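Local coordinates for protein arginyl-tRNA synthetase, putative (Plasmodium falciparum, PDB 5JLD) that probably charges tRNA(Arg) with L-arginine at the expense of ATP, releasing AMP and diphosphate, at residues 17-20 and 21-25; 352-355 and 356-360; 359-362 and 363-367. One frame throughout, in Å; residues are numbered along the deposited sequence.

Contact 1 of 3, residues 17-20 and 21-25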
loop_
_atom_site.group_PDB
_atom_site.type_symbol
_atom_site.label_atom_id
_atom_site.label_comp_id
_atom_site.label_asym_id
_atom_site.label_seq_id
_atom_site.Cartn_x
_atom_site.Cartn_y
_atom_site.Cartn_z
ATOM N N ILE A 17 -12.547 -24.495 7.115
ATOM C CA ILE A 17 -12.904 -25.898 6.834
ATOM C C ILE A 17 -11.830 -26.904 7.352
ATOM O O ILE A 17 -12.136 -27.898 8.068
ATOM C CB ILE A 17 -13.162 -26.080 5.323
ATOM C CG1 ILE A 17 -14.460 -25.351 4.940
ATOM C CG2 ILE A 17 -13.175 -27.592 4.905
ATOM C CD1 ILE A 17 -14.664 -25.204 3.460
ATOM N N PHE A 18 -10.568 -26.611 7.060
ATOM C CA PHE A 18 -9.494 -27.484 7.536
ATOM C C PHE A 18 -9.338 -27.469 9.060
ATOM O O PHE A 18 -9.112 -28.518 9.675
ATOM C CB PHE A 18 -8.167 -27.115 6.877
ATOM C CG PHE A 18 -7.998 -27.721 5.520
ATOM C CD1 PHE A 18 -7.422 -28.981 5.378
ATOM C CD2 PHE A 18 -8.447 -27.050 4.383
ATOM C CE1 PHE A 18 -7.278 -29.550 4.120
ATOM C CE2 PHE A 18 -8.310 -27.620 3.120
ATOM C CZ PHE A 18 -7.720 -28.870 2.989
ATOM N N GLN A 19 -9.460 -26.284 9.659
ATOM C CA GLN A 19 -9.392 -26.132 11.114
ATOM C C GLN A 19 -10.431 -27.014 11.796
ATOM O O GLN A 19 -10.130 -27.724 12.772
ATOM C CB GLN A 19 -9.598 -24.657 11.523
ATOM C CG GLN A 19 -9.351 -24.381 13.006
ATOM C CD GLN A 19 -7.917 -24.644 13.413
ATOM O OE1 GLN A 19 -6.996 -23.960 12.962
ATOM N NE2 GLN A 19 -7.713 -25.651 14.259
ATOM N N ASN A 20 -11.655 -26.984 11.275
ATOM C CA ASN A 20 -12.704 -27.805 11.878
ATOM C C ASN A 20 -12.377 -29.288 11.695
ATOM O O ASN A 20 -12.543 -30.080 12.638
ATOM C CB ASN A 20 -14.084 -27.490 11.288
ATOM C CG ASN A 20 -14.541 -26.039 11.577
ATOM O OD1 ASN A 20 -13.927 -25.325 12.373
ATOM N ND2 ASN A 20 -15.628 -25.623 10.933
ATOM N N SER A 21 -11.896 -29.675 10.505
ATOM C CA SER A 21 -11.557 -31.105 10.349
ATOM C C SER A 21 -10.434 -31.567 11.291
ATOM O O SER A 21 -10.498 -32.650 11.861
ATOM C CB SER A 21 -11.155 -31.433 8.923
ATOM O OG SER A 21 -10.917 -32.819 8.820
ATOM N N ILE A 22 -9.418 -30.732 11.451
ATOM C CA ILE A 22 -8.301 -31.011 12.340
ATOM C C ILE A 22 -8.786 -31.161 13.771
ATOM O O ILE A 22 -8.432 -32.127 14.454
ATOM C CB ILE A 22 -7.229 -29.887 12.275
ATOM C CG1 ILE A 22 -6.418 -29.986 10.974
ATOM C CG2 ILE A 22 -6.298 -29.968 13.475
ATOM C CD1 ILE A 22 -5.595 -28.728 10.680
ATOM N N GLN A 23 -9.608 -30.211 14.215
ATOM C CA GLN A 23 -10.182 -30.267 15.559
ATOM C C GLN A 23 -10.984 -31.540 15.786
ATOM O O GLN A 23 -10.895 -32.160 16.845
ATOM C CB GLN A 23 -11.075 -29.055 15.818
ATOM C CG GLN A 23 -10.874 -28.474 17.188
ATOM C CD GLN A 23 -9.436 -28.042 17.396
ATOM O OE1 GLN A 23 -8.839 -27.404 16.528
ATOM N NE2 GLN A 23 -8.866 -28.408 18.536
ATOM N N LYS A 24 -11.768 -31.924 14.788
ATOM C CA LYS A 24 -12.569 -33.144 14.874
ATOM C C LYS A 24 -11.671 -34.394 14.946
ATOM O O LYS A 24 -11.935 -35.334 15.712
ATOM C CB LYS A 24 -13.511 -33.216 13.673
ATOM C CG LYS A 24 -14.607 -34.273 13.758
ATOM C CD LYS A 24 -15.526 -34.201 12.538
ATOM C CE LYS A 24 -16.351 -35.476 12.372
ATOM N NZ LYS A 24 -16.962 -35.574 11.007
ATOM N N CYS A 25 -10.606 -34.393 14.145
ATOM C CA CYS A 25 -9.646 -35.494 14.119
ATOM C C CYS A 25 -8.904 -35.635 15.436
ATOM O O CYS A 25 -8.722 -36.736 15.944
ATOM C CB CYS A 25 -8.617 -35.293 13.005
ATOM S SG CYS A 25 -9.241 -35.558 11.364
#
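In the last two turns of helix 10-25, Gln-19 and Gln-23 stand one turn apart, their side chains side by side and pointing the same way. Gln-19 NE2 lies 3.1 Å from Gln-23 OE1, a weak hydrogen bond bent to 133° at the hydrogen. Both chains bend at the second torsion (chi2 63° in Gln-19), and the amides end nearly coplanar, their planes 27° apart. Stronger partners fix their rotation from beyond the helix: Gln-19 OE1 accepts from Ala-33 N, Gln-19 NE2 also donates to Glu-31 O, and Gln-23 NE2 donates to Ile-29 O. These bonds join the helix to the 29-33 part of the chain that follows it.

The helix belongs to the N-terminal domain of arginyl-tRNA synthetases, which in relatives contacts the outer corner of the tRNA. Here it packs beside helix 66-75 and against the four-stranded antiparallel sheet, where Phe-18 rests on Ile-93 and Val-95 of strand 93-97.

One turn on from Phe-18, Ile-22 joins it through both backbone and side chain. Ile-22 N donates to Phe-18 O at 2.9 Å, while the branch through CG1 turns back beside its own backbone N and sets Ile-22 CG1 3.3 Å from that same Phe-18 O. The Ile-22 side chain also touches Ile-73 of helix 66-75.

Ser-21 N reaches Ile-17 O at 3.0 Å; Ser-21 is buried, and its OG is hydrogen-bonded to Ile-73 O. On the exposed flank Lys-24 CB passes 3.4 Å from Asn-20 O, the acceptor for Lys-24 N at 2.9 Å; the extended lysine then leads off to Asn-76 OD1.

Contact 2 of 3, residues 352-355 and 356-360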
loop_
_atom_site.group_PDB
_atom_site.type_symbol
_atom_site.label_atom_id
_atom_site.label_comp_id
_atom_site.label_asym_id
_atom_site.label_seq_id
_atom_site.Cartn_x
_atom_site.Cartn_y
_atom_site.Cartn_z
ATOM N N GLN A 352 15.049 3.478 9.319
ATOM C CA GLN A 352 14.424 4.105 10.479
ATOM C C GLN A 352 13.649 3.084 11.298
ATOM O O GLN A 352 13.162 3.412 12.386
ATOM C CB GLN A 352 13.500 5.244 10.056
ATOM C CG GLN A 352 14.220 6.401 9.390
ATOM C CD GLN A 352 13.275 7.532 9.046
ATOM O OE1 GLN A 352 12.688 8.153 9.932
ATOM N NE2 GLN A 352 13.114 7.797 7.755
ATOM N N LEU A 353 13.557 1.853 10.779
ATOM C CA LEU A 353 12.762 0.780 11.413
ATOM C C LEU A 353 12.927 0.690 12.928
ATOM O O LEU A 353 11.959 0.827 13.675
ATOM C CB LEU A 353 13.117 -0.585 10.800
ATOM C CG LEU A 353 12.560 -1.848 11.483
ATOM C CD1 LEU A 353 11.025 -1.803 11.682
ATOM C CD2 LEU A 353 12.974 -3.116 10.699
ATOM N N THR A 354 14.165 0.456 13.357
ATOM C CA THR A 354 14.507 0.330 14.764
ATOM C C THR A 354 13.969 1.524 15.549
ATOM O O THR A 354 13.252 1.358 16.560
ATOM C CB THR A 354 16.040 0.217 14.940
ATOM O OG1 THR A 354 16.540 -0.806 14.069
ATOM C CG2 THR A 354 16.414 -0.090 16.376
ATOM N N HIS A 355 14.259 2.719 15.030
ATOM C CA HIS A 355 13.779 3.957 15.640
ATOM C C HIS A 355 12.291 3.836 15.916
ATOM O O HIS A 355 11.862 3.962 17.074
ATOM C CB HIS A 355 14.086 5.147 14.731
ATOM C CG HIS A 355 13.432 6.421 15.152
ATOM N ND1 HIS A 355 13.937 7.227 16.152
ATOM C CD2 HIS A 355 12.308 7.029 14.704
ATOM C CE1 HIS A 355 13.149 8.277 16.298
ATOM N NE2 HIS A 355 12.161 8.186 15.426
ATOM N N PHE A 356 11.506 3.478 14.893
ATOM C CA PHE A 356 10.056 3.490 15.115
ATOM C C PHE A 356 9.640 2.323 16.007
ATOM O O PHE A 356 8.714 2.458 16.829
ATOM C CB PHE A 356 9.272 3.511 13.791
ATOM C CG PHE A 356 9.232 4.874 13.167
ATOM C CD1 PHE A 356 8.381 5.860 13.681
ATOM C CD2 PHE A 356 10.088 5.204 12.125
ATOM C CE1 PHE A 356 8.362 7.147 13.142
ATOM C CE2 PHE A 356 10.085 6.495 11.578
ATOM C CZ PHE A 356 9.218 7.467 12.084
ATOM N N GLU A 357 10.364 1.214 15.914
ATOM C CA GLU A 357 10.060 0.097 16.791
ATOM C C GLU A 357 10.315 0.561 18.225
ATOM O O GLU A 357 9.506 0.294 19.130
ATOM C CB GLU A 357 10.887 -1.146 16.424
ATOM C CG GLU A 357 10.339 -1.865 15.204
ATOM C CD GLU A 357 10.900 -3.263 15.020
ATOM O OE1 GLU A 357 12.136 -3.427 15.099
ATOM O OE2 GLU A 357 10.095 -4.199 14.806
ATOM N N THR A 358 11.383 1.336 18.406
ATOM C CA THR A 358 11.695 1.827 19.756
ATOM C C THR A 358 10.592 2.781 20.220
ATOM O O THR A 358 10.272 2.848 21.406
ATOM C CB THR A 358 13.051 2.551 19.842
ATOM O OG1 THR A 358 14.091 1.725 19.300
ATOM C CG2 THR A 358 13.382 2.878 21.295
ATOM N N ILE A 359 9.986 3.500 19.282
ATOM C CA ILE A 359 8.896 4.376 19.682
ATOM C C ILE A 359 7.690 3.528 20.083
ATOM O O ILE A 359 7.042 3.811 21.106
ATOM C CB ILE A 359 8.538 5.377 18.570
ATOM C CG1 ILE A 359 9.631 6.457 18.500
ATOM C CG2 ILE A 359 7.166 6.039 18.842
ATOM C CD1 ILE A 359 9.699 7.182 17.189
ATOM N N PHE A 360 7.429 2.452 19.330
ATOM C CA PHE A 360 6.196 1.691 19.566
ATOM C C PHE A 360 6.291 1.048 20.946
ATOM O O PHE A 360 5.355 1.113 21.749
ATOM C CB PHE A 360 5.978 0.630 18.489
ATOM C CG PHE A 360 5.759 1.188 17.109
ATOM C CD1 PHE A 360 5.434 2.536 16.919
ATOM C CD2 PHE A 360 5.876 0.358 15.994
ATOM C CE1 PHE A 360 5.244 3.049 15.640
ATOM C CE2 PHE A 360 5.676 0.857 14.708
ATOM C CZ PHE A 360 5.353 2.203 14.528
#
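The imidazole of His-355 touches both the Phe-356 ring and the CD1 methyl of Ile-359 in the first turns of helix 353-364. His-355 CB and CG both lie beside Phe-356 N, CB at 3.1 Å. The first torsion (chi1 170°) places CG beside the carbonyl carbon, which lets the ring reach Phe-356 and Ile-359. His-355 CD2 faces the neighbouring phenyl, standing 3.8 Å above the Phe-356 ring plane and over its centre. The pair is T-shaped, the imidazole edge to the phenyl face, with planes at 86° and centroids 4.9 Å apart. His-355 CD2, CE1 and NE2 all border Ile-359 CD1 obliquely, NE2 being the nearest at 3.2 Å, and NE2 is hydrogen-bonded to Asp-328 OD2 of helix 326-337.

Gln-352 runs alongside Phe-356 and brings OE1 to the ring's edge, 3.5 Å from Phe-356 CE2; its NE2 turns to Asp-349 OD2. Leu-353 CD1 packs 3.6 Å from Glu-357 CG. In the next pair along, Thr-358 OG1 donates to Thr-354 O at 2.9 Å from above the carbonyl plane, and that oxygen also accepts from Thr-358 N. This helix is the crossover between parallel strands 343-349 and 374-380 of the catalytic domain. The polar bond at NE2 and the CH-pi contact at CD2 should restrict rotation of the imidazole and probably couple its position to helix 326-337.

Contact 3 of 3, residues 359-362 and 363-367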
loop_
_atom_site.group_PDB
_atom_site.type_symbol
_atom_site.label_atom_id
_atom_site.label_comp_id
_atom_site.label_asym_id
_atom_site.label_seq_id
_atom_site.Cartn_x
_atom_site.Cartn_y
_atom_site.Cartn_z
ATOM N N ILE A 359 9.986 3.500 19.282
ATOM C CA ILE A 359 8.896 4.376 19.682
ATOM C C ILE A 359 7.690 3.528 20.083
ATOM O O ILE A 359 7.042 3.811 21.106
ATOM C CB ILE A 359 8.538 5.377 18.570
ATOM C CG1 ILE A 359 9.631 6.457 18.500
ATOM C CG2 ILE A 359 7.166 6.039 18.842
ATOM C CD1 ILE A 359 9.699 7.182 17.189
ATOM N N PHE A 360 7.429 2.452 19.330
ATOM C CA PHE A 360 6.196 1.691 19.566
ATOM C C PHE A 360 6.291 1.048 20.946
ATOM O O PHE A 360 5.355 1.113 21.749
ATOM C CB PHE A 360 5.978 0.630 18.489
ATOM C CG PHE A 360 5.759 1.188 17.109
ATOM C CD1 PHE A 360 5.434 2.536 16.919
ATOM C CD2 PHE A 360 5.876 0.358 15.994
ATOM C CE1 PHE A 360 5.244 3.049 15.640
ATOM C CE2 PHE A 360 5.676 0.857 14.708
ATOM C CZ PHE A 360 5.353 2.203 14.528
ATOM N N ASP A 361 7.457 0.454 21.207
ATOM C CA ASP A 361 7.777 -0.110 22.511
ATOM C C ASP A 361 7.515 0.885 23.661
ATOM O O ASP A 361 7.019 0.493 24.720
ATOM C CB ASP A 361 9.238 -0.583 22.523
ATOM C CG ASP A 361 9.612 -1.303 23.806
ATOM O OD1 ASP A 361 9.137 -2.440 24.021
ATOM O OD2 ASP A 361 10.386 -0.727 24.607
ATOM N N LEU A 362 7.817 2.167 23.465
ATOM C CA LEU A 362 7.530 3.129 24.545
ATOM C C LEU A 362 6.026 3.348 24.672
ATOM O O LEU A 362 5.465 3.349 25.780
ATOM C CB LEU A 362 8.237 4.468 24.309
ATOM C CG LEU A 362 7.780 5.644 25.188
ATOM C CD1 LEU A 362 8.022 5.379 26.685
ATOM C CD2 LEU A 362 8.452 6.952 24.741
ATOM N N ILE A 363 5.368 3.490 23.525
ATOM C CA ILE A 363 3.968 3.907 23.504
ATOM C C ILE A 363 3.077 2.785 24.067
ATOM O O ILE A 363 2.029 3.027 24.679
ATOM C CB ILE A 363 3.534 4.297 22.066
ATOM C CG1 ILE A 363 3.531 5.825 21.873
ATOM C CG2 ILE A 363 2.164 3.735 21.736
ATOM C CD1 ILE A 363 4.830 6.548 22.247
ATOM N N LYS A 364 3.524 1.551 23.871
ATOM C CA LYS A 364 2.802 0.390 24.352
ATOM C C LYS A 364 2.864 0.313 25.885
ATOM O O LYS A 364 2.031 -0.335 26.515
ATOM C CB LYS A 364 3.387 -0.866 23.701
ATOM C CG LYS A 364 2.469 -1.581 22.716
ATOM C CD LYS A 364 1.425 -0.683 22.067
ATOM C CE LYS A 364 0.570 -1.502 21.102
ATOM N NZ LYS A 364 -0.771 -0.932 20.741
ATOM N N LYS A 365 3.842 0.996 26.483
ATOM C CA LYS A 365 3.974 0.998 27.936
ATOM C C LYS A 365 3.141 2.115 28.572
ATOM O O LYS A 365 3.014 2.168 29.791
ATOM C CB LYS A 365 5.446 1.140 28.351
ATOM C CG LYS A 365 6.288 -0.113 28.115
ATOM C CD LYS A 365 7.714 0.031 28.634
ATOM C CE LYS A 365 8.549 -1.188 28.223
ATOM N NZ LYS A 365 10.000 -1.041 28.571
ATOM N N THR A 366 2.575 3.004 27.754
ATOM C CA THR A 366 1.704 4.066 28.275
ATOM C C THR A 366 0.246 3.615 28.314
ATOM O O THR A 366 -0.077 2.499 27.913
ATOM C CB THR A 366 1.780 5.347 27.422
ATOM O OG1 THR A 366 1.000 5.178 26.226
ATOM C CG2 THR A 366 3.227 5.667 27.060
ATOM N N ASN A 367 -0.633 4.490 28.784
ATOM C CA ASN A 367 -2.072 4.241 28.732
ATOM C C ASN A 367 -2.732 4.998 27.568
ATOM O O ASN A 367 -3.929 5.226 27.563
ATOM C CB ASN A 367 -2.727 4.641 30.057
ATOM C CG ASN A 367 -2.427 6.111 30.455
ATOM O OD1 ASN A 367 -1.388 6.673 30.085
ATOM N ND2 ASN A 367 -3.329 6.714 31.230
#
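The carboxylate of Asp-361 is approached beyond its OD2 by the ammonium group of Lys-365, one turn later, which lies somewhat out of the carboxylate plane. Asp-361 OD2 and Lys-365 NZ are 4.0 Å apart, a long salt bridge, and OD2 is gripped more firmly by Tyr-304 OH and Ser-306 OG. Lys-365 NZ is also hydrogen-bonded to Tyr-304 OH, which therefore links the two charges. The second flat group, the Phe-360 ring, has Phe-356 O 3.2 Å above one face, offset toward the rim, and touches Leu-375.

On the buried side, Ile-359 and Ile-363 run side by side, Ile-359 CG2 lying 4.2 Å from Ile-363 CD1. Ile-363 CD1 also comes to 4.3 Å from Leu-362 CG. Ile-363 reaches Leu-332 and Leu-336 of helix 326-337 as well as Leu-375, so the C-terminal part of helix 353-364, the crossover of a beta-alpha-beta unit, packs against both a neighbouring helix and strand 374-380.

The bonding then shifts. Lys-364 N still donates to Phe-360 O at 2.8 Å, four residues back, but Lys-365 N reaches Leu-362 O, three back, at 2.9 Å and from 59° out of the carbonyl plane. Ile-363 O receives two donors from one residue, Thr-366 N and Thr-366 OG1, the latter at 2.8 Å; the same hydroxyl oxygen is hydrogen-bonded to Trp-368 N.

How the contacts relate
From the N terminus, contact 1 comes first, within the end of helix 10-25 in the N-terminal domain. The chain completes that domain and then runs through much of the catalytic domain before contacts 2 and 3. Each contact is local, joining successive turns of one helix, and none closes a long loop or nests inside another. Contacts 2 and 3 follow one another along helix 353-364, overlap at Ile-359 and Phe-360, and have centres about 11 Å apart. Together they span the helical crossover from strand 343-349 to strand 374-380. Contact 1 stays separate, its nearest atoms about 26 Å from contact 2 and about 25 Å from contact 3.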